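Local coordinates for protein salmonella typhimurium DB7155 bacteriophage DET7 tailspike (Bacteriophage, PDB 2V5I) that serves as the receptor-binding tailspike of the phage, binding and probably hydrolysing the O-antigen of its Salmonella host, at residues L467-H475 and T487-N498. Sequence-based numbering, arbitrary orientation.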
loop_
_atom_site.group_PDB
_atom_site.type_symbol
_atom_site.label_atom_id
_atom_site.label_comp_id
_atom_site.label_asym_id
_atom_site.label_seq_id
_atom_site.Cartn_x
_atom_site.Cartn_y
_atom_site.Cartn_z
ATOM N N LEU A 467 10.500 -34.293 -1.424
ATOM C CA LEU A 467 10.824 -34.939 -0.159
ATOM C C LEU A 467 11.786 -34.063 0.634
ATOM O O LEU A 467 12.752 -33.589 0.061
ATOM C CB LEU A 467 11.514 -36.276 -0.422
ATOM C CG LEU A 467 10.668 -37.308 -1.178
ATOM C CD1 LEU A 467 11.584 -38.475 -1.538
ATOM C CD2 LEU A 467 9.446 -37.776 -0.461
ATOM N N ASP A 468 11.479 -33.826 1.899
ATOM C CA ASP A 468 12.422 -33.134 2.771
ATOM C C ASP A 468 13.693 -33.998 2.895
ATOM O O ASP A 468 13.632 -35.233 3.049
ATOM C CB ASP A 468 11.803 -32.866 4.110
ATOM C CG ASP A 468 10.710 -31.771 4.056
ATOM O OD1 ASP A 468 10.775 -30.916 3.131
ATOM O OD2 ASP A 468 9.851 -31.767 4.967
ATOM N N SER A 469 14.846 -33.352 2.888
ATOM C CA SER A 469 16.111 -34.039 3.005
ATOM C C SER A 469 16.535 -34.305 4.450
ATOM O O SER A 469 17.383 -35.155 4.721
ATOM C CB SER A 469 17.167 -33.243 2.253
ATOM O OG SER A 469 17.253 -31.881 2.694
ATOM N N GLY A 470 15.990 -33.511 5.358
ATOM C CA GLY A 470 16.294 -33.698 6.762
ATOM C C GLY A 470 15.493 -32.679 7.558
ATOM O O GLY A 470 14.710 -31.925 7.018
ATOM N N ALA A 471 15.641 -32.753 8.877
ATOM C CA ALA A 471 14.899 -31.858 9.781
ATOM C C ALA A 471 15.523 -31.745 11.162
ATOM O O ALA A 471 16.264 -32.628 11.624
ATOM C CB ALA A 471 13.431 -32.334 9.936
ATOM N N LEU A 472 15.198 -30.616 11.802
ATOM C CA LEU A 472 15.351 -30.410 13.231
ATOM C C LEU A 472 13.914 -30.399 13.757
ATOM O O LEU A 472 13.109 -29.593 13.300
ATOM C CB LEU A 472 15.990 -29.045 13.472
ATOM C CG LEU A 472 15.927 -28.509 14.894
ATOM C CD1 LEU A 472 16.788 -29.350 15.740
ATOM C CD2 LEU A 472 16.355 -26.984 14.936
ATOM N N ARG A 473 13.575 -31.338 14.650
ATOM C CA ARG A 473 12.193 -31.497 15.093
ATOM C C ARG A 473 12.153 -31.648 16.604
ATOM O O ARG A 473 13.039 -32.254 17.215
ATOM C CB ARG A 473 11.615 -32.773 14.453
ATOM C CG ARG A 473 11.814 -32.965 12.976
ATOM C CD ARG A 473 10.907 -34.122 12.419
ATOM N NE ARG A 473 9.501 -33.683 12.390
ATOM C CZ ARG A 473 8.437 -34.486 12.301
ATOM N NH1 ARG A 473 8.565 -35.808 12.236
ATOM N NH2 ARG A 473 7.213 -33.955 12.292
ATOM N N SER A 474 11.151 -31.032 17.222
ATOM C CA SER A 474 10.853 -31.205 18.647
ATOM C C SER A 474 9.495 -31.940 18.781
ATOM O O SER A 474 8.553 -31.660 18.044
ATOM C CB SER A 474 10.774 -29.827 19.296
ATOM O OG SER A 474 10.493 -29.960 20.672
ATOM N N HIS A 475 9.405 -32.851 19.754
ATOM C CA HIS A 475 8.235 -33.721 19.941
ATOM C C HIS A 475 7.895 -33.659 21.426
ATOM O O HIS A 475 8.792 -33.749 22.268
ATOM C CB HIS A 475 8.620 -35.161 19.679
ATOM C CG HIS A 475 9.027 -35.481 18.283
ATOM N ND1 HIS A 475 8.187 -36.151 17.416
ATOM C CD2 HIS A 475 10.210 -35.352 17.638
ATOM C CE1 HIS A 475 8.827 -36.350 16.267
ATOM N NE2 HIS A 475 10.054 -35.863 16.376
ATOM N N THR A 487 14.231 -33.678 21.190
ATOM C CA THR A 487 14.708 -32.992 19.961
ATOM C C THR A 487 15.415 -34.049 19.101
ATOM O O THR A 487 16.173 -34.878 19.600
ATOM C CB THR A 487 15.666 -31.888 20.332
ATOM O OG1 THR A 487 14.966 -30.925 21.176
ATOM C CG2 THR A 487 16.133 -31.108 19.122
ATOM N N GLU A 488 15.208 -33.970 17.791
ATOM C CA GLU A 488 15.924 -34.861 16.884
ATOM C C GLU A 488 16.465 -34.109 15.682
ATOM O O GLU A 488 15.890 -33.117 15.216
ATOM C CB GLU A 488 15.115 -36.016 16.397
ATOM C CG GLU A 488 13.853 -35.680 15.781
ATOM C CD GLU A 488 13.094 -36.845 15.092
ATOM O OE1 GLU A 488 13.513 -38.040 15.054
ATOM O OE2 GLU A 488 11.986 -36.529 14.589
ATOM N N LEU A 489 17.561 -34.666 15.156
ATOM C CA LEU A 489 18.192 -34.242 13.929
ATOM C C LEU A 489 18.083 -35.466 13.015
ATOM O O LEU A 489 18.541 -36.550 13.377
ATOM C CB LEU A 489 19.682 -33.975 14.221
ATOM C CG LEU A 489 20.504 -33.163 13.304
ATOM C CD1 LEU A 489 19.932 -31.755 13.333
ATOM C CD2 LEU A 489 21.946 -33.239 13.884
ATOM N N THR A 490 17.404 -35.288 11.879
ATOM C CA THR A 490 17.115 -36.399 10.947
ATOM C C THR A 490 17.655 -36.174 9.550
ATOM O O THR A 490 17.973 -35.055 9.133
ATOM C CB THR A 490 15.582 -36.652 10.810
ATOM O OG1 THR A 490 14.996 -35.671 9.956
ATOM C CG2 THR A 490 14.858 -36.649 12.152
ATOM N N ALA A 491 17.723 -37.296 8.816
ATOM C CA ALA A 491 18.215 -37.301 7.428
ATOM C C ALA A 491 17.373 -38.313 6.625
ATOM O O ALA A 491 17.053 -39.421 7.100
ATOM C CB ALA A 491 19.695 -37.715 7.347
ATOM N N LEU A 492 17.144 -37.968 5.359
ATOM C CA LEU A 492 16.496 -38.822 4.360
ATOM C C LEU A 492 17.355 -40.020 3.918
ATOM O O LEU A 492 18.547 -39.897 3.652
ATOM C CB LEU A 492 16.245 -37.957 3.099
ATOM C CG LEU A 492 15.527 -38.551 1.872
ATOM C CD1 LEU A 492 14.067 -38.791 2.138
ATOM C CD2 LEU A 492 15.752 -37.659 0.642
ATOM N N SER A 493 16.731 -41.179 3.853
ATOM C CA SER A 493 17.397 -42.378 3.278
ATOM C C SER A 493 16.317 -43.239 2.611
ATOM O O SER A 493 15.196 -43.348 3.139
ATOM C CB SER A 493 18.145 -43.196 4.345
ATOM O OG SER A 493 18.860 -44.285 3.725
ATOM N N GLY A 494 16.712 -43.907 1.536
ATOM C CA GLY A 494 15.761 -44.730 0.755
ATOM C C GLY A 494 14.479 -44.004 0.386
ATOM O O GLY A 494 13.378 -44.626 0.382
ATOM N N SER A 495 14.592 -42.713 0.102
ATOM C CA SER A 495 13.427 -41.857 -0.181
ATOM C C SER A 495 12.365 -41.798 0.910
ATOM O O SER A 495 11.197 -41.432 0.644
ATOM C CB SER A 495 12.798 -42.251 -1.510
ATOM O OG SER A 495 13.729 -42.072 -2.596
ATOM N N THR A 496 12.768 -42.108 2.148
ATOM C CA THR A 496 11.881 -42.046 3.305
ATOM C C THR A 496 12.288 -40.884 4.229
ATOM O O THR A 496 13.380 -40.913 4.826
ATOM C CB THR A 496 11.929 -43.352 4.041
ATOM O OG1 THR A 496 11.541 -44.425 3.155
ATOM C CG2 THR A 496 11.002 -43.353 5.234
ATOM N N PRO A 497 11.453 -39.842 4.329
ATOM C CA PRO A 497 11.823 -38.728 5.193
ATOM C C PRO A 497 12.025 -39.163 6.667
ATOM O O PRO A 497 11.344 -40.037 7.167
ATOM C CB PRO A 497 10.627 -37.779 5.068
ATOM C CG PRO A 497 10.029 -38.078 3.731
ATOM C CD PRO A 497 10.193 -39.587 3.606
ATOM N N ASN A 498 12.997 -38.533 7.321
ATOM C CA ASN A 498 13.340 -38.757 8.716
ATOM C C ASN A 498 13.796 -40.190 8.986
ATOM O O ASN A 498 13.642 -40.692 10.087
ATOM C CB ASN A 498 12.194 -38.349 9.662
ATOM C CG ASN A 498 11.685 -36.967 9.407
ATOM O OD1 ASN A 498 12.436 -35.976 9.387
ATOM N ND2 ASN A 498 10.356 -36.887 9.156
HETATM O O HOH W 1 13.982 -36.253 5.756
HETATM O O HOH W 2 10.426 -37.576 12.829
HETATM O O HOH W 3 12.421 -30.834 22.169
#
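Strands 470-475 and 487-493 pair as an antiparallel beta hairpin in the sheet that follows the parallel beta-helix of the tailspike. Ala471 with Thr490 and Arg473 with Glu488 are its hydrogen-bonded pairs; Glu488 N to Arg473 O, at 2.8 Å, is the shortest of their backbone bonds. Gly470, with no side chain, suits its place opposite Ala491, its CA coming to 3.2 Å from Thr490 O. Toward the neighbouring strand 453-460, Ser469 and Gly470 share the one partner Leu458, a classic beta bulge.

On the face of Arg473 and Glu488, CG of Glu488 stands between the backbone N and carbonyl carbon (chi1 54°), and from there the extended chain carries OE2 to His475. His475 NE2 donates to Glu488 OE2 over 2.7 Å, almost in the ring plane but from above the carboxylate plane. Arg473 runs alongside Glu488, its CD 3.4 Å from OE2, while a water bridges Arg473 NH1 and that same oxygen; the guanidinium's salt bridge is made instead with Glu455. Thr490 OG1 donates to Asn498 OD1 over 2.6 Å, on a lone pair, tying the corner beyond the turn 493-496 back to the strand.

On the other face, Leu472 CD1 meets Thr487 CG2 at 3.9 Å, and a water joins Ser474 OG to Thr487 OG1. Leu472 also packs on Leu489 of the third subunit, while Leu489 of this chain packs on Leu472 of the second subunit. Leu472 and Leu489 are thus turned to the trimer interface. Glu488 OE2 takes bonds from His475 and the water while OE1 bonds Ser501, which probably stabilises a charged carboxylate.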